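Local coordinates for protein phosphonate monoester hydrolase (Ruegeria pomeroyi, PDB 4UPK) that belongs to the sulfatase family within the alkaline phosphatase clan, enzymes of alpha/beta fold in which helices pack against a central, mostly parallel beta sheet, at residues 37-42 against 237-242; 80-85 against 101-106; 105-110 against 131-136; 124-129 against 223-228; 149-154 against 162-167. All coordinates share one frame; numbering follows the deposited sequence.

Interaction 1 (37-42 against 237-242)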
# COMPACT_ATOMS: atom_id res chain seq x y z
N LEU A 37 19.06 22.60 -11.98
CA LEU A 37 18.72 23.78 -11.20
C LEU A 37 17.40 24.29 -11.73
O LEU A 37 17.33 24.85 -12.83
CB LEU A 37 19.82 24.87 -11.22
CG LEU A 37 19.48 26.21 -10.47
CD1 LEU A 37 19.23 25.98 -8.98
CD2 LEU A 37 20.54 27.24 -10.68
N PHE A 38 16.35 24.08 -10.94
CA PHE A 38 14.99 24.45 -11.28
C PHE A 38 14.51 25.60 -10.39
O PHE A 38 14.21 25.39 -9.20
CB PHE A 38 14.08 23.21 -11.18
CG PHE A 38 12.67 23.32 -11.73
CD1 PHE A 38 12.28 24.43 -12.48
CD2 PHE A 38 11.76 22.30 -11.54
CE1 PHE A 38 10.99 24.53 -12.99
CE2 PHE A 38 10.46 22.40 -12.05
CZ PHE A 38 10.10 23.51 -12.79
N ILE A 39 14.49 26.83 -10.96
CA ILE A 39 14.03 28.03 -10.25
C ILE A 39 12.64 28.41 -10.75
O ILE A 39 12.44 28.53 -11.97
CB ILE A 39 14.99 29.27 -10.27
CG1 ILE A 39 16.41 28.92 -9.84
CG2 ILE A 39 14.41 30.47 -9.42
CD1 ILE A 39 17.42 30.08 -10.06
N ILE A 40 11.72 28.65 -9.80
CA ILE A 40 10.36 29.11 -10.04
C ILE A 40 10.13 30.38 -9.22
O ILE A 40 10.20 30.35 -7.98
CB ILE A 40 9.25 28.01 -9.79
CG1 ILE A 40 9.47 26.77 -10.70
CG2 ILE A 40 7.83 28.61 -9.97
CD1 ILE A 40 8.52 25.63 -10.46
N ILE A 41 9.87 31.49 -9.92
CA ILE A 41 9.55 32.78 -9.32
C ILE A 41 8.02 32.80 -9.30
O ILE A 41 7.39 32.49 -10.30
CB ILE A 41 10.16 33.97 -10.15
CG1 ILE A 41 11.69 33.88 -10.26
CG2 ILE A 41 9.75 35.34 -9.55
CD1 ILE A 41 12.30 34.75 -11.41
N ASP A 42 7.41 33.11 -8.15
CA ASP A 42 5.96 33.19 -8.05
C ASP A 42 5.51 34.59 -8.55
O ASP A 42 6.10 35.62 -8.19
CB ASP A 42 5.51 32.98 -6.59
CG ASP A 42 4.18 32.28 -6.39
OD1 ASP A 42 3.14 32.87 -6.74
OD2 ASP A 42 4.18 31.16 -5.82
N LEU A 237 14.51 25.77 -6.20
CA LEU A 237 14.51 27.04 -5.47
C LEU A 237 13.31 27.90 -5.93
O LEU A 237 13.13 28.14 -7.13
CB LEU A 237 15.89 27.71 -5.65
CG LEU A 237 16.15 29.15 -5.15
CD1 LEU A 237 16.35 29.21 -3.64
CD2 LEU A 237 17.39 29.70 -5.82
N THR A 238 12.45 28.28 -4.96
CA THR A 238 11.17 28.95 -5.15
C THR A 238 11.03 30.28 -4.41
O THR A 238 10.82 30.32 -3.19
CB THR A 238 10.03 27.98 -4.77
OG1 THR A 238 10.18 27.65 -3.39
CG2 THR A 238 10.01 26.69 -5.62
N TYR A 239 11.10 31.37 -5.18
CA TYR A 239 10.95 32.73 -4.67
C TYR A 239 9.49 33.13 -4.76
O TYR A 239 8.91 33.09 -5.84
CB TYR A 239 11.78 33.72 -5.51
CG TYR A 239 13.27 33.50 -5.42
CD1 TYR A 239 13.99 33.96 -4.32
CD2 TYR A 239 13.98 32.90 -6.46
CE1 TYR A 239 15.38 33.81 -4.24
CE2 TYR A 239 15.37 32.75 -6.40
CZ TYR A 239 16.06 33.21 -5.29
OH TYR A 239 17.43 33.11 -5.20
N ILE A 240 8.92 33.53 -3.63
CA ILE A 240 7.55 34.00 -3.53
C ILE A 240 7.40 35.36 -4.19
O ILE A 240 6.44 35.57 -4.91
CB ILE A 240 7.03 33.96 -2.05
CG1 ILE A 240 5.49 34.23 -1.97
CG2 ILE A 240 7.82 34.87 -1.10
CD1 ILE A 240 4.63 33.13 -2.71
N ARG A 241 8.37 36.27 -3.94
CA ARG A 241 8.43 37.62 -4.48
C ARG A 241 8.66 37.62 -5.98
O ARG A 241 9.44 36.79 -6.46
CB ARG A 241 9.52 38.45 -3.77
CG ARG A 241 9.34 38.60 -2.26
CD ARG A 241 7.97 39.08 -1.86
NE ARG A 241 7.92 39.37 -0.43
CZ ARG A 241 6.97 40.09 0.16
NH1 ARG A 241 6.01 40.66 -0.56
NH2 ARG A 241 7.00 40.28 1.47
N PRO A 242 8.03 38.54 -6.77
CA PRO A 242 7.02 39.56 -6.37
C PRO A 242 5.65 38.94 -6.11
O PRO A 242 5.17 38.15 -6.92
CB PRO A 242 7.03 40.52 -7.57
CG PRO A 242 7.31 39.60 -8.76
CD PRO A 242 8.26 38.55 -8.24
O HOH W 1 8.14 30.16 -6.47

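Interaction 2 (80-85 against 101-106)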
# COMPACT_ATOMS: atom_id res chain seq x y z
N ASN A 80 -4.59 27.59 -12.90
CA ASN A 80 -4.47 28.58 -11.85
C ASN A 80 -5.45 28.27 -10.69
O ASN A 80 -6.48 27.60 -10.91
CB ASN A 80 -4.73 29.97 -12.43
CG ASN A 80 -3.48 30.77 -12.63
OD1 ASN A 80 -2.66 30.88 -11.74
ND2 ASN A 80 -3.36 31.42 -13.77
N PRO A 81 -5.14 28.74 -9.46
CA PRO A 81 -3.97 29.53 -9.04
C PRO A 81 -2.73 28.70 -8.69
O PRO A 81 -2.49 27.68 -9.31
CB PRO A 81 -4.52 30.42 -7.92
CG PRO A 81 -5.81 29.75 -7.44
CD PRO A 81 -6.04 28.52 -8.32
N CYS A 82 -1.91 29.19 -7.74
CA CYS A 82 -0.65 28.62 -7.27
C CYS A 82 -0.63 27.11 -7.10
O CYS A 82 0.22 26.46 -7.71
CB CYS A 82 -0.17 29.34 -6.02
SG CYS A 82 -1.47 30.31 -5.21
N GLY A 83 -1.56 26.57 -6.29
CA GLY A 83 -1.69 25.15 -6.01
C GLY A 83 -1.90 24.35 -7.28
O GLY A 83 -1.00 23.63 -7.71
N PRO A 84 -3.04 24.56 -7.99
CA PRO A 84 -3.24 23.86 -9.28
C PRO A 84 -2.10 24.05 -10.29
O PRO A 84 -1.66 23.09 -10.95
CB PRO A 84 -4.54 24.49 -9.81
CG PRO A 84 -5.27 24.91 -8.58
CD PRO A 84 -4.21 25.38 -7.62
N SER A 85 -1.60 25.30 -10.41
CA SER A 85 -0.52 25.64 -11.33
C SER A 85 0.82 25.01 -10.95
O SER A 85 1.58 24.69 -11.84
CB SER A 85 -0.42 27.15 -11.48
OG SER A 85 0.42 27.43 -12.58
N VAL A 101 -7.61 20.85 -8.53
CA VAL A 101 -8.22 21.95 -9.31
C VAL A 101 -8.35 23.32 -8.66
O VAL A 101 -8.60 24.30 -9.36
CB VAL A 101 -9.49 21.49 -10.08
CG1 VAL A 101 -9.15 20.40 -11.07
CG2 VAL A 101 -10.60 21.03 -9.11
N ARG A 102 -8.15 23.37 -7.32
CA ARG A 102 -8.19 24.58 -6.48
C ARG A 102 -7.16 24.41 -5.36
O ARG A 102 -6.75 23.28 -5.07
CB ARG A 102 -9.56 24.73 -5.78
CG ARG A 102 -10.76 24.29 -6.57
CD ARG A 102 -11.94 24.21 -5.66
NE ARG A 102 -13.08 23.61 -6.34
CZ ARG A 102 -13.35 22.31 -6.36
NH1 ARG A 102 -12.53 21.44 -5.79
NH2 ARG A 102 -14.42 21.86 -6.99
N ASN A 103 -6.79 25.52 -4.69
CA ASN A 103 -5.93 25.49 -3.51
C ASN A 103 -6.67 24.65 -2.46
O ASN A 103 -7.88 24.81 -2.27
CB ASN A 103 -5.70 26.92 -2.97
CG ASN A 103 -4.69 27.71 -3.74
OD1 ASN A 103 -4.10 27.24 -4.71
ND2 ASN A 103 -4.49 28.97 -3.35
N GLY A 104 -5.97 23.67 -1.89
CA GLY A 104 -6.56 22.77 -0.90
C GLY A 104 -7.15 21.50 -1.48
O GLY A 104 -7.54 20.62 -0.72
N THR A 105 -7.26 21.38 -2.84
CA THR A 105 -7.81 20.17 -3.45
C THR A 105 -6.72 19.11 -3.49
O THR A 105 -5.68 19.36 -4.13
CB THR A 105 -8.37 20.39 -4.85
OG1 THR A 105 -9.14 21.58 -4.86
CG2 THR A 105 -9.20 19.20 -5.33
N PRO A 106 -6.94 17.95 -2.81
CA PRO A 106 -5.88 16.93 -2.74
C PRO A 106 -5.43 16.37 -4.08
O PRO A 106 -6.20 16.29 -5.03
CB PRO A 106 -6.48 15.85 -1.84
CG PRO A 106 -7.50 16.54 -1.04
CD PRO A 106 -8.10 17.54 -1.99

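Interaction 3 (105-110 against 131-136)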
# COMPACT_ATOMS: atom_id res chain seq x y z
N THR A 105 -7.26 21.38 -2.84
CA THR A 105 -7.81 20.17 -3.45
C THR A 105 -6.72 19.11 -3.49
O THR A 105 -5.68 19.36 -4.13
CB THR A 105 -8.37 20.39 -4.85
OG1 THR A 105 -9.14 21.58 -4.86
CG2 THR A 105 -9.20 19.20 -5.33
N PRO A 106 -6.94 17.95 -2.81
CA PRO A 106 -5.88 16.93 -2.74
C PRO A 106 -5.43 16.37 -4.08
O PRO A 106 -6.20 16.29 -5.03
CB PRO A 106 -6.48 15.85 -1.84
CG PRO A 106 -7.50 16.54 -1.04
CD PRO A 106 -8.10 17.54 -1.99
N LEU A 107 -4.16 16.03 -4.15
CA LEU A 107 -3.55 15.40 -5.31
C LEU A 107 -3.36 13.93 -4.91
O LEU A 107 -2.92 13.68 -3.78
CB LEU A 107 -2.19 16.06 -5.62
CG LEU A 107 -1.40 15.54 -6.83
CD1 LEU A 107 -2.04 15.99 -8.14
CD2 LEU A 107 0.03 16.04 -6.77
N ARG A 108 -3.74 12.96 -5.80
CA ARG A 108 -3.59 11.51 -5.56
C ARG A 108 -2.14 11.21 -5.12
O ARG A 108 -1.19 11.74 -5.69
CB ARG A 108 -3.89 10.71 -6.84
CG ARG A 108 -5.35 10.57 -7.24
CD ARG A 108 -5.40 9.72 -8.50
NE ARG A 108 -6.74 9.66 -9.09
CZ ARG A 108 -7.64 8.72 -8.81
NH1 ARG A 108 -7.36 7.76 -7.94
NH2 ARG A 108 -8.84 8.76 -9.37
N HIS A 109 -1.98 10.37 -4.09
CA HIS A 109 -0.65 10.03 -3.57
C HIS A 109 0.26 9.32 -4.57
O HIS A 109 1.47 9.54 -4.55
CB HIS A 109 -0.75 9.22 -2.28
CG HIS A 109 0.48 9.35 -1.42
ND1 HIS A 109 0.89 10.58 -0.93
CD2 HIS A 109 1.33 8.39 -0.97
CE1 HIS A 109 1.98 10.34 -0.22
NE2 HIS A 109 2.28 9.04 -0.21
N ASP A 110 -0.32 8.49 -5.44
CA ASP A 110 0.41 7.72 -6.44
C ASP A 110 0.66 8.47 -7.78
O ASP A 110 1.11 7.85 -8.75
CB ASP A 110 -0.25 6.34 -6.64
CG ASP A 110 -1.70 6.35 -7.10
OD1 ASP A 110 -2.30 7.45 -7.18
OD2 ASP A 110 -2.22 5.26 -7.41
N THR A 131 6.18 23.84 -2.35
CA THR A 131 5.55 23.16 -3.52
C THR A 131 4.05 23.42 -3.56
O THR A 131 3.43 23.25 -4.61
CB THR A 131 5.84 21.63 -3.57
OG1 THR A 131 5.43 21.04 -2.34
CG2 THR A 131 7.29 21.31 -3.84
N ASP A 132 3.46 23.86 -2.42
CA ASP A 132 2.03 24.14 -2.26
C ASP A 132 1.15 22.97 -2.66
O ASP A 132 0.18 23.13 -3.42
CB ASP A 132 1.61 25.48 -2.94
CG ASP A 132 2.07 26.72 -2.22
OD1 ASP A 132 2.46 26.62 -1.03
OD2 ASP A 132 2.00 27.81 -2.82
N THR A 133 1.51 21.78 -2.14
CA THR A 133 0.85 20.52 -2.45
C THR A 133 -0.17 20.11 -1.37
O THR A 133 0.18 19.98 -0.19
CB THR A 133 1.85 19.41 -2.77
OG1 THR A 133 2.93 19.92 -3.54
CG2 THR A 133 1.21 18.22 -3.50
N SER A 134 -1.42 19.89 -1.81
CA SER A 134 -2.50 19.42 -0.96
C SER A 134 -2.36 17.90 -0.95
O SER A 134 -2.44 17.25 -2.00
CB SER A 134 -3.84 19.85 -1.53
OG SER A 134 -3.87 21.26 -1.70
N GLN A 135 -2.07 17.36 0.22
CA GLN A 135 -1.82 15.92 0.39
C GLN A 135 -3.08 15.06 0.31
O GLN A 135 -4.19 15.55 0.55
CB GLN A 135 -0.99 15.63 1.66
CG GLN A 135 0.26 16.51 1.83
CD GLN A 135 1.27 16.46 0.70
OE1 GLN A 135 1.77 15.39 0.33
NE2 GLN A 135 1.66 17.61 0.19
N ASP A 136 -2.89 13.79 -0.07
CA ASP A 136 -3.95 12.79 -0.21
C ASP A 136 -4.36 12.30 1.19
O ASP A 136 -3.53 11.70 1.90
CB ASP A 136 -3.46 11.62 -1.10
CG ASP A 136 -4.49 10.61 -1.57
OD1 ASP A 136 -5.64 10.65 -1.07
OD2 ASP A 136 -4.15 9.77 -2.43
O HOH W 2 -0.11 12.87 -0.60

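Interaction 4 (124-129 against 223-228)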
# COMPACT_ATOMS: atom_id res chain seq x y z
N LEU A 124 18.57 13.15 -5.26
CA LEU A 124 17.86 13.53 -4.05
C LEU A 124 17.33 14.94 -4.37
O LEU A 124 18.12 15.87 -4.49
CB LEU A 124 18.75 13.54 -2.79
CG LEU A 124 18.05 13.94 -1.47
CD1 LEU A 124 17.14 12.83 -0.97
CD2 LEU A 124 19.04 14.27 -0.40
N PRO A 125 16.00 15.09 -4.60
CA PRO A 125 15.46 16.42 -4.95
C PRO A 125 15.51 17.37 -3.76
O PRO A 125 14.79 17.19 -2.78
CB PRO A 125 14.03 16.11 -5.45
CG PRO A 125 13.95 14.62 -5.55
CD PRO A 125 14.92 14.09 -4.56
N LEU A 126 16.39 18.37 -3.83
CA LEU A 126 16.56 19.33 -2.73
C LEU A 126 15.59 20.49 -2.88
O LEU A 126 15.57 21.13 -3.94
CB LEU A 126 18.01 19.83 -2.66
CG LEU A 126 19.10 18.74 -2.62
CD1 LEU A 126 20.45 19.31 -2.94
CD2 LEU A 126 19.10 18.00 -1.30
N LEU A 127 14.79 20.75 -1.84
CA LEU A 127 13.82 21.83 -1.85
C LEU A 127 14.20 23.03 -1.01
O LEU A 127 14.38 22.93 0.20
CB LEU A 127 12.39 21.34 -1.51
CG LEU A 127 11.26 22.38 -1.47
CD1 LEU A 127 10.92 22.90 -2.89
CD2 LEU A 127 10.02 21.79 -0.82
N PHE A 128 14.26 24.19 -1.68
CA PHE A 128 14.51 25.49 -1.05
C PHE A 128 13.28 26.33 -1.31
O PHE A 128 13.16 26.92 -2.39
CB PHE A 128 15.77 26.13 -1.63
CG PHE A 128 17.02 25.39 -1.28
CD1 PHE A 128 17.73 25.70 -0.12
CD2 PHE A 128 17.52 24.40 -2.13
CE1 PHE A 128 18.90 25.01 0.20
CE2 PHE A 128 18.69 23.72 -1.81
CZ PHE A 128 19.38 24.03 -0.64
N GLY A 129 12.34 26.27 -0.37
CA GLY A 129 11.08 26.97 -0.49
C GLY A 129 9.82 26.17 -0.20
O GLY A 129 9.61 25.75 0.93
N ALA A 223 24.27 28.51 1.63
CA ALA A 223 24.80 27.92 2.87
C ALA A 223 24.76 26.39 2.79
O ALA A 223 25.39 25.71 3.60
CB ALA A 223 23.96 28.39 4.07
N ASN A 224 24.00 25.83 1.82
CA ASN A 224 23.81 24.39 1.69
C ASN A 224 24.34 23.74 0.43
O ASN A 224 24.65 22.54 0.46
CB ASN A 224 22.34 24.05 1.90
CG ASN A 224 21.90 24.16 3.34
OD1 ASN A 224 22.17 23.29 4.16
ND2 ASN A 224 21.18 25.22 3.64
N MET A 225 24.45 24.49 -0.67
CA MET A 225 24.95 23.94 -1.94
C MET A 225 26.44 23.62 -2.05
O MET A 225 26.73 22.63 -2.72
CB MET A 225 24.40 24.68 -3.17
CG MET A 225 22.90 24.48 -3.38
SD MET A 225 22.37 22.78 -3.75
CE MET A 225 21.88 22.29 -2.19
N PRO A 226 27.40 24.37 -1.42
CA PRO A 226 28.84 24.04 -1.58
C PRO A 226 29.28 22.59 -1.45
O PRO A 226 30.08 22.14 -2.27
CB PRO A 226 29.52 24.95 -0.54
CG PRO A 226 28.64 26.13 -0.50
CD PRO A 226 27.24 25.60 -0.62
N ALA A 227 28.78 21.85 -0.46
CA ALA A 227 29.13 20.44 -0.24
C ALA A 227 28.51 19.48 -1.31
O ALA A 227 29.00 18.35 -1.47
CB ALA A 227 28.73 20.01 1.16
N TRP A 228 27.49 19.96 -2.08
CA TRP A 228 26.84 19.16 -3.14
C TRP A 228 27.64 19.16 -4.44
O TRP A 228 27.40 18.29 -5.29
CB TRP A 228 25.38 19.59 -3.39
CG TRP A 228 24.41 18.97 -2.42
CD1 TRP A 228 23.91 19.53 -1.29
CD2 TRP A 228 23.92 17.62 -2.45
NE1 TRP A 228 23.12 18.63 -0.62
CE2 TRP A 228 23.09 17.45 -1.32
CE3 TRP A 228 24.07 16.54 -3.35
CZ2 TRP A 228 22.40 16.26 -1.07
CZ3 TRP A 228 23.41 15.35 -3.08
CH2 TRP A 228 22.60 15.21 -1.94

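Interaction 5 (149-154 against 162-167)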
# COMPACT_ATOMS: atom_id res chain seq x y z
N THR A 149 -2.40 21.84 6.07
CA THR A 149 -1.92 22.92 5.21
C THR A 149 -1.83 22.51 3.74
O THR A 149 -1.41 21.39 3.45
CB THR A 149 -0.59 23.51 5.75
OG1 THR A 149 -0.20 24.60 4.93
CG2 THR A 149 0.54 22.46 5.83
N TYR A 150 -2.22 23.41 2.81
CA TYR A 150 -2.10 23.15 1.38
C TYR A 150 -0.79 23.70 0.80
O TYR A 150 -0.63 23.78 -0.42
CB TYR A 150 -3.35 23.55 0.59
CG TYR A 150 -3.75 25.02 0.61
CD1 TYR A 150 -3.00 25.97 -0.07
CD2 TYR A 150 -4.96 25.42 1.17
CE1 TYR A 150 -3.39 27.31 -0.10
CE2 TYR A 150 -5.37 26.75 1.12
CZ TYR A 150 -4.57 27.70 0.49
OH TYR A 150 -4.96 29.02 0.43
N GLU A 151 0.15 24.06 1.69
CA GLU A 151 1.48 24.58 1.38
C GLU A 151 2.54 23.50 1.61
O GLU A 151 3.73 23.76 1.42
CB GLU A 151 1.80 25.76 2.30
CG GLU A 151 0.96 27.01 2.15
CD GLU A 151 1.52 28.12 3.01
OE1 GLU A 151 1.65 27.93 4.25
OE2 GLU A 151 1.91 29.16 2.44
N PHE A 152 2.09 22.32 2.06
CA PHE A 152 2.92 21.16 2.40
C PHE A 152 3.81 20.63 1.24
O PHE A 152 3.32 20.58 0.11
CB PHE A 152 2.06 20.04 3.02
CG PHE A 152 2.85 19.16 3.95
CD1 PHE A 152 3.15 19.58 5.24
CD2 PHE A 152 3.35 17.93 3.52
CE1 PHE A 152 3.93 18.78 6.09
CE2 PHE A 152 4.14 17.14 4.36
CZ PHE A 152 4.42 17.57 5.65
N PRO A 153 5.11 20.26 1.50
CA PRO A 153 5.96 19.74 0.42
C PRO A 153 5.51 18.40 -0.18
O PRO A 153 5.12 17.47 0.53
CB PRO A 153 7.35 19.65 1.05
CG PRO A 153 7.09 19.50 2.50
CD PRO A 153 5.86 20.31 2.78
N MET A 154 5.62 18.32 -1.51
CA MET A 154 5.27 17.19 -2.35
C MET A 154 6.18 15.99 -2.06
O MET A 154 7.38 16.15 -1.84
CB MET A 154 5.41 17.62 -3.82
CG MET A 154 4.94 16.60 -4.82
SD MET A 154 5.11 17.25 -6.50
CE MET A 154 3.44 17.69 -6.85
N GLU A 162 12.51 25.33 4.62
CA GLU A 162 11.07 25.54 4.55
C GLU A 162 10.85 27.05 4.37
O GLU A 162 11.31 27.85 5.18
CB GLU A 162 10.38 25.04 5.85
CG GLU A 162 8.88 25.32 5.93
CD GLU A 162 8.48 26.65 6.55
OE1 GLU A 162 8.90 26.91 7.70
OE2 GLU A 162 7.76 27.43 5.88
N MET A 163 10.10 27.41 3.34
CA MET A 163 9.81 28.81 3.05
C MET A 163 8.49 28.93 2.30
O MET A 163 8.45 29.30 1.12
CB MET A 163 10.98 29.52 2.35
CG MET A 163 10.80 31.03 2.20
SD MET A 163 11.89 32.08 3.21
CE MET A 163 13.25 31.33 3.03
N ARG A 164 7.40 28.64 3.02
CA ARG A 164 6.04 28.78 2.55
C ARG A 164 5.53 30.10 3.15
O ARG A 164 5.79 30.37 4.32
CB ARG A 164 5.17 27.61 3.02
CG ARG A 164 5.81 26.25 2.86
CD ARG A 164 5.20 25.26 3.83
NE ARG A 164 6.18 24.27 4.24
CZ ARG A 164 5.90 23.20 4.97
NH1 ARG A 164 4.66 22.97 5.38
NH2 ARG A 164 6.86 22.36 5.32
N LEU A 165 4.79 30.90 2.35
CA LEU A 165 4.25 32.20 2.71
C LEU A 165 3.52 32.27 4.05
O LEU A 165 3.82 33.15 4.85
CB LEU A 165 3.46 32.83 1.55
CG LEU A 165 2.83 34.22 1.77
CD1 LEU A 165 3.89 35.30 2.03
CD2 LEU A 165 1.93 34.59 0.60
N GLU A 166 2.63 31.33 4.33
CA GLU A 166 1.88 31.32 5.60
C GLU A 166 2.68 30.75 6.79
O GLU A 166 2.21 30.83 7.94
CB GLU A 166 0.51 30.62 5.43
CG GLU A 166 -0.42 31.25 4.38
CD GLU A 166 -0.72 32.75 4.46
OE1 GLU A 166 -1.05 33.24 5.56
OE2 GLU A 166 -0.65 33.42 3.41
N MET A 167 3.89 30.22 6.53
CA MET A 167 4.76 29.68 7.58
C MET A 167 6.10 30.43 7.71
O MET A 167 6.19 31.39 8.50
CB MET A 167 4.95 28.17 7.39
CG MET A 167 5.42 27.49 8.62
SD MET A 167 5.33 25.71 8.44
CE MET A 167 6.08 25.22 9.97
O HOH W 3 2.62 25.33 6.29

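Interaction 1 (37-42 against 237-242)
Phe38, Ile40 and Asp42 share a ladder of backbone hydrogen bonds with Leu237 and Tyr239, which joins parallel strands 37-41 and 237-239 inside the central sheet of the sulfatase fold. Ile40 lies astride Leu237 and Tyr239, giving its N to Leu237 O and taking Tyr239 N on its O. Leu237 N to Phe38 O opens the series, and Asp42 N to Tyr239 O (2.8 Å, 163° at the hydrogen) closes it. A water donates to Ile40 O (2.6 Å) and Tyr239 O (3.1 Å), giving each buried carbonyl a second donor.

Apolar contacts gather on the face of Ile39, Ile41, Leu237 and Tyr239, against helices 213-224 and 303-333. Ile39 chi1 (-52°) puts CG1 beside the backbone N and CG2 anti to it, at the edge of the Tyr239 ring, 3.9 Å from CD2. Ile41 CG2 rests 3.8 Å from CD of Pro242, which follows a cis peptide.

At the polar end Asp42 runs alongside Ile240, its OD2 3.7 Å from Ile240 CD1. That OD2 is bound by Arg86 and Tyr130. Branched aliphatic residues suit the helix-covered strands, whereas the acidic group comes where the strand ends and polar partners can hold it.

Interaction 2 (80-85 against 101-106)
Cys82, Gly83 and Pro84, the first turn of helix 82-91, begin the Cys-X-Pro-X-Arg signature of the sulfatase family, and the side chain of Asn103 packs against this turn from the loop 101-106. The polar link is one hydrogen bond: Gly83 N gives to Asn103 OD1 over 3.1 Å. It is rather bent, 142° at the hydrogen, with the donor 21° out of the carbonyl plane. Asn103 CG stands anti to its own carbonyl carbon (chi1 -78°), which swings the amide across to the helix start, where backbone N-H groups still lack an acceptor from a preceding turn. Gly83 carries only hydrogens on its CA, and OD1 therefore comes within 3.4 Å of that atom.

Pro84 suits this first turn because its missing N-H costs the helix no bond; the regular i to i-4 bonding begins with Ser85 N to Pro81 O. The Pro84 ring crosses the Asn103 side chain at about a right angle, Pro84 CD lying 3.5 Å from Asn103 OD1, while Pro84 CG presses on the backbone at 3.5 Å from Val101 C. Cys82 SG packs near Asn103 ND2 at 3.8 Å.

On the loop side Asn103 and Gly104 are the central pair of a type II turn from Arg102 to Thr105, glycine taking the position of positive phi. Arg102 O is gripped twice from one face of its plane, by Thr105 N and by Thr105 OG1 at 2.9 Å. The Arg102 guanidinium leads away, to Asp436 and to Ser522 O of the second subunit.

Interaction 3 (105-110 against 131-136)
Leu107 and His109 meet Ser134 and Asp136 in a mostly buried loop-to-loop contact, near the second subunit. Leu107 N donates to Ser134 O at 3.0 Å, the sole direct bond from backbone to backbone between the two loops. Two residues on, a side chain takes over: His109 N gives to Asp136 OD2 at 2.8 Å, arriving on the anti side and 20° out of the carboxylate plane. Asp136 can receive it because its CG stands anti to its backbone N (chi1 -169°), which carries the carboxylate past Leu107 O to His109. Arg138 forms a salt bridge with the same oxygen.

Both loops extend from the sulfatase-type core: 131-136 continues from strand 125-127 of the large sheet, and 105-110 leads toward helix 114-120. Pro106, with no N-H to offer, packs instead, its CB 3.3 Å from Gln135 O. Leu107 CD2 touches Thr133 CG2 at 4.1 Å, the two side chains lying aslant.

A water in the plane of the His109 ring bonds to ND1, accepts from Asp136 N and donates to Gln135 OE1. The other end of that amide folds back, Gln135 NE2 giving to Thr133 O at 2.8 Å from above the carbonyl plane. Arg108 turns outward to Asp518 of the second subunit.

Interaction 4 (124-129 against 223-228)
Leu126 and Phe128 of segment 124-129 pack with Met225 and Trp228 of segment 223-228 in an apolar layer between sheet and helix that also includes Leu124. Leu126 CD1 is the hub. It sits over the indole of Trp228 in a CH-pi contact, 3.6 Å from the centroid of the five-membered ring and only 11° off its normal. The other branch, CD2, reaches along the indole to CZ2 at 3.7 Å, and Leu124 CD2 approaches the same rim obliquely.

Met225 lies against Leu126. Its chain bends at chi2 (-64°) and chi3, bringing the terminal methyl back to Leu126 CD1 at 3.4 Å, tight for two carbons. The same CE touches Phe128 CZ at 3.4 Å, near the ring plane, while SD makes an oblique Met-aromatic contact 5.4 Å from the ring centroid. A flexible methionine can bend to touch leucine and phenylalanine at once.

Helix 213-224 is part of the long crossover connection from strand 158-162 to the parallel strand 234-239, with strand 125-127 between them in the sheet. Asn224 joins through its aliphatic carbon, CB lying in the plane of the Phe128 ring at its edge, 3.9 Å from CZ, while its ND2 is bound to Gln220 O. Phe221 meets Phe128 edge-to-face, and Tyr169 of the third subunit does the same to Trp228.

Interaction 5 (149-154 against 162-167)
The Arg164 guanidinium is layered between Pro153 and Met167: Pro153 CD lies 3.4 Å above one face, toward the rim, and Met167 SD is over the opposite face. Thr149 CG2 stands at its edge. The Phe152 ring is turned almost perpendicular to the guanidinium, with CD1 3.7 Å from Arg164 NH1, and also has Pro153 CD over one face. The long arginine suits this place because its aliphatic part runs along Glu151: CD is 3.2 Å from Glu151 O and 3.8 Å from Glu151 CB. A bend at chi3 (-149°) helps set the charged group beside Pro153, and NH2 makes a salt bridge with Glu159.

Glu151 reaches into the type I turn from Arg164 to Met167 that leads from strand 158-162 of the large sheet to helix 169-177. Extended beyond CG, it accepts Glu166 N on OE2 through the syn lone pair, at 3.0 Å and nearly straight (172°). Its OE1 packs on Glu166 CB at 3.2 Å. Met167 N closes the turn on Arg164 O, and just before it Glu162 OE2 takes Arg164 N at 3.1 Å. A water accepting from Arg164 NH1 makes a weak bond to Glu151 OE1. Beyond Met167 lies Trp228 of the third subunit.

Overall arrangement
Interactions 1 and 4 hold the same sheet: strands 234-239 and 125-127 are neighbours, joined where Phe128 O meets Thr238. Interaction 1 is deep, its centre about 9 Å from that of the chain, and relies on strand pairing; interaction 4, partly buried about 22 Å out, is chiefly apolar and aromatic, without a hydrogen bond between its segments, and reaches the third subunit. Interactions 2 and 3, both buried, share Thr105 and Pro106 and face the second subunit; each uses a side-chain acceptor, an amide or a carboxylate, interaction 3 adding a backbone bond and a water. Interaction 5, partly buried, mixes charge with packing and connects to interaction 3 through Thr131 and Thr133 and to interaction 4 through Gly129 and Met163.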